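Local structure of citrate synthase (6ABX) at residues Glu45-Leu50 with Asp62-Arg67. The protein probably catalyses the condensation of oxaloacetate with acetyl-CoA, with hydrolysis of the thioester, to give citrate and CoA in the tricarboxylic acid cycle. Sequence-based numbering, arbitrary orientation.
Sequences EVAYLL and DDFKSR
F64 reaches from helix 58-69 to helix 43-52 and meets Y48 and A47 there. The two aromatic rings form a T-shaped (edge-to-face) pair. Y48 supplies the edge and F64 the face. The ring planes stand at 87°, with centroids 5.4 Å apart. The contact is made by one corner of the tyrosine: Y48 CD2 sits over the F64 ring, off its centre, 3.8 Å from F64 CG. F64 CB lies in the plane of the Y48 ring, at its edge. The F64 side chain extends with CG anti to the backbone N (chi1 179°), which carries the far end of its ring to the backbone of the other helix. There F64 CE2 comes within 3.7 Å of Y48 N. The rim of the same ring touches the methyl of A47, with A47 CB 4.1 Å from F64 CE2. With an alanine here in place of F64, the edge of Y48 would probably lose its aromatic face and a gap would open beside A47. No hydrogen bond joins the two segments. The three touching residues are all buried, and their side chains meet by van der Waals contact. I117 of helix 112-134 and W51 also pack on F64. Y48 also meets the Y52 ring, and its OH makes a weak hydrogen bond to K54. The arrangement is an aromatic helix-helix contact between the consecutive helices 43-52 and 58-69, within the largely helical citrate synthase fold.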
loop_
_atom_site.group_PDB
_atom_site.type_symbol
_atom_site.label_atom_id
_atom_site.label_comp_id
_atom_site.label_asym_id
_atom_site.label_seq_id
_atom_site.Cartn_x
_atom_site.Cartn_y
_atom_site.Cartn_z
ATOM N N GLU A 45 13.798 -8.018 -22.495
ATOM C CA GLU A 45 13.587 -7.015 -23.523
ATOM C C GLU A 45 12.299 -6.219 -23.232
ATOM O O GLU A 45 12.229 -4.997 -23.442
ATOM C CB GLU A 45 13.487 -7.679 -24.894
ATOM C CG GLU A 45 13.311 -6.707 -25.990
ATOM C CD GLU A 45 13.318 -7.316 -27.382
ATOM O OE1 GLU A 45 12.231 -7.773 -27.837
ATOM O OE2 GLU A 45 14.412 -7.364 -27.974
ATOM N N VAL A 46 11.228 -6.910 -22.806
ATOM C CA VAL A 46 9.985 -6.175 -22.492
ATOM C C VAL A 46 10.130 -5.321 -21.230
ATOM O O VAL A 46 9.520 -4.234 -21.200
ATOM C CB VAL A 46 8.756 -7.115 -22.430
ATOM C CG1 VAL A 46 7.494 -6.323 -22.142
ATOM C CG2 VAL A 46 8.580 -7.876 -23.724
ATOM N N ALA A 47 10.858 -5.774 -20.204
ATOM C CA ALA A 47 11.117 -4.947 -19.010
ATOM C C ALA A 47 11.871 -3.677 -19.437
ATOM O O ALA A 47 11.501 -2.562 -19.034
ATOM C CB ALA A 47 11.899 -5.698 -17.977
ATOM N N TYR A 48 12.839 -3.827 -20.352
ATOM C CA TYR A 48 13.550 -2.658 -20.891
ATOM C C TYR A 48 12.553 -1.715 -21.558
ATOM O O TYR A 48 12.643 -0.469 -21.370
ATOM C CB TYR A 48 14.626 -3.090 -21.891
ATOM C CG TYR A 48 15.565 -1.980 -22.342
ATOM C CD1 TYR A 48 15.143 -1.013 -23.237
ATOM C CD2 TYR A 48 16.830 -1.883 -21.810
ATOM C CE1 TYR A 48 15.971 0.024 -23.618
ATOM C CE2 TYR A 48 17.700 -0.893 -22.228
ATOM C CZ TYR A 48 17.239 0.101 -23.082
ATOM O OH TYR A 48 18.097 1.123 -23.410
ATOM N N LEU A 49 11.726 -2.277 -22.429
ATOM C CA LEU A 49 10.734 -1.472 -23.182
ATOM C C LEU A 49 9.835 -0.701 -22.223
ATOM O O LEU A 49 9.611 0.540 -22.392
ATOM C CB LEU A 49 9.919 -2.387 -24.073
ATOM C CG LEU A 49 8.764 -1.743 -24.822
ATOM C CD1 LEU A 49 9.274 -0.697 -25.814
ATOM C CD2 LEU A 49 7.986 -2.809 -25.516
ATOM N N LEU A 50 9.323 -1.403 -21.202
ATOM C CA LEU A 50 8.366 -0.749 -20.318
ATOM C C LEU A 50 9.035 0.383 -19.533
ATOM O O LEU A 50 8.456 1.493 -19.394
ATOM C CB LEU A 50 7.729 -1.810 -19.396
ATOM C CG LEU A 50 6.680 -2.663 -20.076
ATOM C CD1 LEU A 50 6.268 -3.859 -19.219
ATOM C CD2 LEU A 50 5.443 -1.844 -20.454
ATOM N N ASP A 62 22.185 -6.483 -23.710
ATOM C CA ASP A 62 23.260 -7.250 -23.062
ATOM C C ASP A 62 23.651 -6.625 -21.712
ATOM O O ASP A 62 23.770 -7.305 -20.716
ATOM C CB ASP A 62 24.511 -7.313 -23.939
ATOM C CG ASP A 62 25.509 -8.307 -23.371
ATOM O OD1 ASP A 62 25.126 -9.512 -23.226
ATOM O OD2 ASP A 62 26.618 -7.872 -23.007
ATOM N N ASP A 63 23.848 -5.305 -21.682
ATOM C CA ASP A 63 24.175 -4.607 -20.448
ATOM C C ASP A 63 23.049 -4.772 -19.412
ATOM O O ASP A 63 23.293 -4.939 -18.245
ATOM C CB ASP A 63 24.439 -3.113 -20.677
ATOM C CG ASP A 63 25.741 -2.874 -21.415
ATOM O OD1 ASP A 63 26.462 -3.866 -21.651
ATOM O OD2 ASP A 63 26.006 -1.706 -21.739
ATOM N N PHE A 64 21.793 -4.632 -19.858
ATOM C CA PHE A 64 20.615 -4.614 -18.996
ATOM C C PHE A 64 20.386 -6.006 -18.419
ATOM O O PHE A 64 20.067 -6.108 -17.195
ATOM C CB PHE A 64 19.394 -4.179 -19.801
ATOM C CG PHE A 64 18.099 -4.134 -19.042
ATOM C CD1 PHE A 64 17.878 -3.201 -18.021
ATOM C CD2 PHE A 64 17.107 -5.036 -19.343
ATOM C CE1 PHE A 64 16.651 -3.144 -17.378
ATOM C CE2 PHE A 64 15.899 -5.004 -18.672
ATOM C CZ PHE A 64 15.671 -4.051 -17.698
ATOM N N LYS A 65 20.558 -7.032 -19.257
ATOM C CA LYS A 65 20.434 -8.470 -18.795
ATOM C C LYS A 65 21.446 -8.728 -17.673
ATOM O O LYS A 65 21.126 -9.294 -16.659
ATOM C CB LYS A 65 20.688 -9.466 -19.929
ATOM C CG LYS A 65 19.521 -9.625 -20.880
ATOM C CD LYS A 65 19.954 -10.301 -22.171
ATOM C CE LYS A 65 20.399 -11.733 -22.024
ATOM N NZ LYS A 65 20.914 -12.223 -23.325
ATOM N N SER A 66 22.658 -8.192 -17.836
ATOM C CA SER A 66 23.717 -8.315 -16.818
ATOM C C SER A 66 23.357 -7.592 -15.533
ATOM O O SER A 66 23.558 -8.114 -14.470
ATOM C CB SER A 66 25.046 -7.834 -17.334
ATOM O OG SER A 66 25.495 -8.719 -18.324
ATOM N N ARG A 67 22.802 -6.394 -15.651
ATOM C CA ARG A 67 22.448 -5.627 -14.537
ATOM C C ARG A 67 21.398 -6.332 -13.698
ATOM O O ARG A 67 21.534 -6.358 -12.477
ATOM C CB ARG A 67 21.950 -4.257 -14.954
ATOM C CG ARG A 67 21.669 -3.373 -13.755
ATOM C CD ARG A 67 21.261 -1.985 -14.142
ATOM N NE ARG A 67 21.102 -1.183 -12.933
ATOM C CZ ARG A 67 20.637 0.052 -12.925
ATOM N NH1 ARG A 67 20.265 0.621 -14.067
ATOM N NH2 ARG A 67 20.556 0.695 -11.769
#